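Local coordinates for DUF3218 domain-containing protein (Pseudomonas aeruginosa, PDB 2IGS) that is of unknown function but belongs to a family grouped with lysozyme-like proteins, which may hint at a distant kinship with glycan-cleaving enzymes, at residues N18-F23 / V77-R82; L148-G153 / V207-A212. All blocks are in the same frame, centred on the assembly; numbering follows the deposited sequence.

Interaction 1 (N18-F23 / V77-R82)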
loop_
_atom_site.group_PDB
_atom_site.type_symbol
_atom_site.label_atom_id
_atom_site.label_comp_id
_atom_site.label_asym_id
_atom_site.label_seq_id
_atom_site.Cartn_x
_atom_site.Cartn_y
_atom_site.Cartn_z
ATOM N N ASN F 18 21.037 26.666 -39.886
ATOM C CA ASN F 18 21.376 27.067 -41.254
ATOM C C ASN F 18 22.742 27.720 -41.344
ATOM O O ASN F 18 23.508 27.434 -42.258
ATOM C CB ASN F 18 20.290 27.977 -41.843
ATOM C CG ASN F 18 19.124 27.192 -42.400
ATOM O OD1 ASN F 18 19.128 25.957 -42.375
ATOM N ND2 ASN F 18 18.121 27.895 -42.922
ATOM N N ILE F 19 23.022 28.606 -40.396
ATOM C CA ILE F 19 24.336 29.239 -40.236
ATOM C C ILE F 19 25.428 28.224 -39.869
ATOM O O ILE F 19 26.528 28.261 -40.426
ATOM C CB ILE F 19 24.285 30.327 -39.147
ATOM C CG1 ILE F 19 23.417 31.498 -39.620
ATOM C CG2 ILE F 19 25.679 30.802 -38.802
ATOM C CD1 ILE F 19 23.037 32.463 -38.515
ATOM N N TYR F 20 25.124 27.323 -38.935
ATOM C CA TYR F 20 26.083 26.318 -38.528
ATOM C C TYR F 20 26.343 25.224 -39.588
ATOM O O TYR F 20 27.474 24.710 -39.695
ATOM C CB TYR F 20 25.705 25.753 -37.155
ATOM C CG TYR F 20 26.168 26.667 -36.025
ATOM C CD1 TYR F 20 25.448 27.822 -35.683
ATOM C CD2 TYR F 20 27.344 26.396 -35.338
ATOM C CE1 TYR F 20 25.895 28.676 -34.671
ATOM C CE2 TYR F 20 27.789 27.226 -34.327
ATOM C CZ TYR F 20 27.072 28.368 -34.001
ATOM O OH TYR F 20 27.527 29.163 -32.981
ATOM N N LYS F 21 25.328 24.896 -40.389
ATOM C CA LYS F 21 25.552 24.059 -41.573
ATOM C C LYS F 21 26.667 24.683 -42.464
ATOM O O LYS F 21 27.533 23.982 -42.992
ATOM C CB LYS F 21 24.230 23.853 -42.335
ATOM C CG LYS F 21 24.222 22.653 -43.277
ATOM C CD LYS F 21 22.822 22.346 -43.851
ATOM C CE LYS F 21 22.955 21.487 -45.114
ATOM N NZ LYS F 21 21.713 20.727 -45.497
ATOM N N GLY F 22 26.659 26.010 -42.557
ATOM C CA GLY F 22 27.631 26.764 -43.331
ATOM C C GLY F 22 29.034 26.775 -42.753
ATOM O O GLY F 22 30.004 26.623 -43.507
ATOM N N PHE F 23 29.148 26.970 -41.433
ATOM C CA PHE F 23 30.442 26.869 -40.754
ATOM C C PHE F 23 31.016 25.458 -40.916
ATOM O O PHE F 23 32.185 25.312 -41.218
ATOM C CB PHE F 23 30.352 27.226 -39.266
ATOM C CG PHE F 23 30.037 28.678 -38.982
ATOM C CD1 PHE F 23 30.551 29.698 -39.773
ATOM C CD2 PHE F 23 29.268 29.017 -37.878
ATOM C CE1 PHE F 23 30.280 31.034 -39.488
ATOM C CE2 PHE F 23 28.988 30.362 -37.572
ATOM C CZ PHE F 23 29.501 31.365 -38.384
ATOM N N VAL F 77 28.916 36.119 -36.371
ATOM C CA VAL F 77 29.792 37.088 -37.019
ATOM C C VAL F 77 31.257 36.895 -36.589
ATOM O O VAL F 77 32.156 36.885 -37.439
ATOM C CB VAL F 77 29.342 38.576 -36.820
ATOM C CG1 VAL F 77 30.328 39.536 -37.516
ATOM C CG2 VAL F 77 27.929 38.811 -37.363
ATOM N N THR F 78 31.514 36.732 -35.297
ATOM C CA THR F 78 32.912 36.659 -34.867
ATOM C C THR F 78 33.588 35.351 -35.307
ATOM O O THR F 78 34.774 35.353 -35.648
ATOM C CB THR F 78 33.140 37.002 -33.367
ATOM O OG1 THR F 78 32.833 35.877 -32.548
ATOM C CG2 THR F 78 32.300 38.189 -32.946
ATOM N N ILE F 79 32.822 34.259 -35.323
ATOM C CA ILE F 79 33.272 32.968 -35.882
ATOM C C ILE F 79 33.620 33.055 -37.378
ATOM O O ILE F 79 34.630 32.498 -37.823
ATOM C CB ILE F 79 32.241 31.856 -35.644
ATOM C CG1 ILE F 79 32.273 31.419 -34.176
ATOM C CG2 ILE F 79 32.514 30.649 -36.552
ATOM C CD1 ILE F 79 31.046 30.674 -33.765
ATOM N N GLY F 80 32.798 33.768 -38.147
ATOM C CA GLY F 80 33.129 34.069 -39.531
ATOM C C GLY F 80 34.526 34.663 -39.647
ATOM O O GLY F 80 35.317 34.249 -40.514
ATOM N N PHE F 81 34.839 35.622 -38.767
ATOM C CA PHE F 81 36.156 36.265 -38.756
ATOM C C PHE F 81 37.280 35.324 -38.316
ATOM O O PHE F 81 38.366 35.346 -38.894
ATOM C CB PHE F 81 36.154 37.539 -37.889
ATOM C CG PHE F 81 35.549 38.742 -38.568
ATOM C CD1 PHE F 81 36.327 39.574 -39.368
ATOM C CD2 PHE F 81 34.206 39.047 -38.411
ATOM C CE1 PHE F 81 35.770 40.685 -40.000
ATOM C CE2 PHE F 81 33.641 40.160 -39.049
ATOM C CZ PHE F 81 34.422 40.973 -39.839
ATOM N N ARG F 82 37.022 34.501 -37.303
ATOM C CA ARG F 82 38.058 33.621 -36.747
ATOM C C ARG F 82 38.322 32.370 -37.611
ATOM O O ARG F 82 39.355 31.716 -37.461
ATOM C CB ARG F 82 37.737 33.240 -35.291
ATOM C CG ARG F 82 37.751 34.418 -34.302
ATOM C CD ARG F 82 38.023 33.961 -32.855
ATOM N NE ARG F 82 37.036 32.997 -32.426
ATOM C CZ ARG F 82 37.255 31.731 -32.058
ATOM N NH1 ARG F 82 38.471 31.215 -31.997
ATOM N NH2 ARG F 82 36.213 30.985 -31.720
#
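The Phe23 ring takes a methyl group of Ile79 squarely on one face. Ile79 CG2 sits 3.5 Å from the centroid of the Phe23 ring and only 9° off its normal, a CH-pi contact in which the branch faces all six carbons almost evenly, the closest being Phe23 CZ at 3.6 Å. Phe23 points its CB toward helix 63-82, and a chi1 of -67° sets CG beside the backbone N, turning the ring to face Ile79. In Ile79 the methyl CG2 lies opposite the backbone N and is the branch laid on the ring, while CG1 runs beside that N and carries CD1 toward Tyr20. There Ile79 CD1 meets Tyr20 OH at 3.9 Å, a van der Waals touch on the hydroxyl end.

Within the first helix the two rings support each other, with Phe23 CD2 lying over the centre of a Tyr20 face. The Phe23 face turned from Ile79 has Ile19 O above it, toward the rim. Tyr20 in turn meets Trp42 edge-to-face. Gly80, with no side chain, lets its helix present bare backbone beside the ring, and Phe23 CE1 comes 4.0 Å from Gly80 N, obliquely.

The two helical segments run nearly parallel, 7° apart, but their axes stay 11.5 Å from each other, a wide spacing filled by the large Phe23 ring. Ile79 suits its place because branching at CB puts one methyl on the ring and sends the other arm to Tyr20. Helix 87-113 covers the same site: Ile95 touches both Phe23 and Ile79, and the Cys27-Cys91 disulfide ties that helix to the end of helix 12-27. The pairing is thus carried by dispersion and CH-pi attraction, which depends mainly on close fit and burial, with no charged pair between the segments.

Interaction 2 (L148-G153 / V207-A212)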
loop_
_atom_site.group_PDB
_atom_site.type_symbol
_atom_site.label_atom_id
_atom_site.label_comp_id
_atom_site.label_asym_id
_atom_site.label_seq_id
_atom_site.Cartn_x
_atom_site.Cartn_y
_atom_site.Cartn_z
ATOM N N LEU F 148 25.294 26.851 -7.550
ATOM C CA LEU F 148 24.842 27.320 -8.846
ATOM C C LEU F 148 23.765 26.436 -9.460
ATOM O O LEU F 148 23.927 25.215 -9.584
ATOM C CB LEU F 148 26.039 27.342 -9.807
ATOM C CG LEU F 148 26.904 28.587 -10.018
ATOM C CD1 LEU F 148 26.433 29.743 -9.186
ATOM C CD2 LEU F 148 28.390 28.284 -9.827
ATOM N N LEU F 149 22.689 27.077 -9.894
ATOM C CA LEU F 149 21.685 26.439 -10.719
ATOM C C LEU F 149 21.607 27.124 -12.097
ATOM O O LEU F 149 21.164 28.273 -12.224
ATOM C CB LEU F 149 20.324 26.426 -10.006
ATOM C CG LEU F 149 19.196 25.696 -10.733
ATOM C CD1 LEU F 149 19.542 24.190 -10.955
ATOM C CD2 LEU F 149 17.903 25.879 -9.939
ATOM N N VAL F 150 22.007 26.392 -13.136
ATOM C CA VAL F 150 22.238 26.999 -14.430
ATOM C C VAL F 150 21.251 26.461 -15.461
ATOM O O VAL F 150 20.949 25.258 -15.483
ATOM C CB VAL F 150 23.742 26.755 -14.839
ATOM C CG1 VAL F 150 24.006 27.068 -16.288
ATOM C CG2 VAL F 150 24.657 27.549 -13.941
ATOM N N SER F 151 20.726 27.344 -16.301
ATOM C CA SER F 151 19.811 26.941 -17.371
ATOM C C SER F 151 18.592 26.185 -16.826
ATOM O O SER F 151 18.120 26.437 -15.717
ATOM C CB SER F 151 20.552 26.077 -18.413
ATOM O OG SER F 151 19.774 25.884 -19.579
ATOM N N TYR F 152 18.077 25.255 -17.617
ATOM C CA TYR F 152 16.820 24.590 -17.289
ATOM C C TYR F 152 17.020 23.358 -16.405
ATOM O O TYR F 152 16.671 22.228 -16.772
ATOM C CB TYR F 152 16.060 24.263 -18.571
ATOM C CG TYR F 152 15.655 25.494 -19.383
ATOM C CD1 TYR F 152 15.080 26.609 -18.762
ATOM C CD2 TYR F 152 15.799 25.521 -20.777
ATOM C CE1 TYR F 152 14.689 27.702 -19.486
ATOM C CE2 TYR F 152 15.397 26.623 -21.508
ATOM C CZ TYR F 152 14.857 27.713 -20.856
ATOM O OH TYR F 152 14.438 28.811 -21.584
ATOM N N GLY F 153 17.588 23.582 -15.227
ATOM C CA GLY F 153 17.866 22.479 -14.306
ATOM C C GLY F 153 19.271 21.913 -14.204
ATOM O O GLY F 153 19.457 20.882 -13.525
ATOM N N VAL F 207 22.273 25.448 -24.182
ATOM C CA VAL F 207 21.502 24.270 -24.580
ATOM C C VAL F 207 22.425 23.041 -24.695
ATOM O O VAL F 207 22.019 21.944 -24.339
ATOM C CB VAL F 207 20.689 24.484 -25.885
ATOM C CG1 VAL F 207 20.130 23.154 -26.380
ATOM C CG2 VAL F 207 19.568 25.539 -25.715
ATOM N N THR F 208 23.660 23.240 -25.172
ATOM C CA THR F 208 24.689 22.179 -25.217
ATOM C C THR F 208 24.950 21.592 -23.811
ATOM O O THR F 208 24.991 20.372 -23.642
ATOM C CB THR F 208 26.019 22.678 -25.850
ATOM O OG1 THR F 208 25.739 23.372 -27.067
ATOM C CG2 THR F 208 26.981 21.538 -26.157
ATOM N N LEU F 209 25.124 22.471 -22.825
ATOM C CA LEU F 209 25.355 22.086 -21.445
ATOM C C LEU F 209 24.148 21.332 -20.919
ATOM O O LEU F 209 24.314 20.271 -20.276
ATOM C CB LEU F 209 25.622 23.333 -20.571
ATOM C CG LEU F 209 25.769 23.196 -19.043
ATOM C CD1 LEU F 209 27.059 22.427 -18.701
ATOM C CD2 LEU F 209 25.755 24.568 -18.316
ATOM N N LEU F 210 22.950 21.870 -21.204
ATOM C CA LEU F 210 21.687 21.297 -20.736
ATOM C C LEU F 210 21.533 19.830 -21.146
ATOM O O LEU F 210 21.179 18.984 -20.334
ATOM C CB LEU F 210 20.484 22.110 -21.255
ATOM C CG LEU F 210 19.087 21.625 -20.840
ATOM C CD1 LEU F 210 18.806 21.952 -19.361
ATOM C CD2 LEU F 210 17.999 22.223 -21.723
ATOM N N LEU F 211 21.781 19.563 -22.418
ATOM C CA LEU F 211 21.666 18.223 -22.970
ATOM C C LEU F 211 22.770 17.296 -22.458
ATOM O O LEU F 211 22.517 16.132 -22.221
ATOM C CB LEU F 211 21.697 18.294 -24.506
ATOM C CG LEU F 211 20.508 19.011 -25.152
ATOM C CD1 LEU F 211 20.662 19.092 -26.660
ATOM C CD2 LEU F 211 19.183 18.359 -24.748
ATOM N N ALA F 212 23.982 17.813 -22.284
ATOM C CA ALA F 212 25.074 16.997 -21.744
ATOM C C ALA F 212 24.772 16.456 -20.344
ATOM O O ALA F 212 24.947 15.267 -20.066
ATOM C CB ALA F 212 26.389 17.805 -21.724
#
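Leu210 fits its CD1 methyl against the turn at Tyr152, 3.4 Å from Tyr152 O and close to Tyr152 CB as well. Its other methyl, CD2, lies at the edge of the tyrosine ring, near the ring plane and 4.1 Å from Tyr152 CD2. With CG opposite the backbone N (chi1 -180°), the leucine extends toward the turn, and its branching at CG sets one methyl against the backbone and the other at the ring. Ser151 flanks the same leucine, with Ser151 OG 4.1 Å from Leu210 CD1; a small residue suits this place. Both hydroxyls have polar partners of their own, Ser151 OG being hydrogen-bonded to Pro129 O and Tyr152 OH to Val127 O.

The bend is an inverse gamma turn centred on Tyr152, closed by a weak hydrogen bond of 2.9 Å from Gly153 N to Ser151 O. It lies in the tight connection of a beta hairpin, between the antiparallel strands 148-150 and 154-155. Gly153, with phi 101°, adopts a backbone shape that favours glycine. Asn126 ND2 bonds to both Leu149 O and Ser151 O, bracing this end of the hairpin.

At the end of strand 148-150, Val150 CG1 meets Leu209 CD2 at 3.7 Å, the two side chains crossing at about a right angle. Pro45 and Leu48 of helix 35-48 press on Tyr152 as well, and Leu201 packs against Val150.

From the N terminus, helix 12-27 supplies the first half of interaction 1, and the chain passes through helix 35-48 before helix 63-82 returns to close that loop. Interaction 2 opens much later, at strand 148-150, and closes when helix 203-216 reaches the hairpin. Each therefore spans its own loop of 53 residues: they follow in series, neither nesting nor crossing. The centres of interaction 1 and interaction 2 lie about 23 Å apart, and the nearest atoms of interaction 1 and interaction 2 about 8 Å apart. Interaction 1 joins two helices toward the periphery of the chain, and interaction 2 fastens the hairpin turn, with the end of its first strand, to the last helix near the chain's centre. Helices 35-48 and 87-113 pack against residues of both.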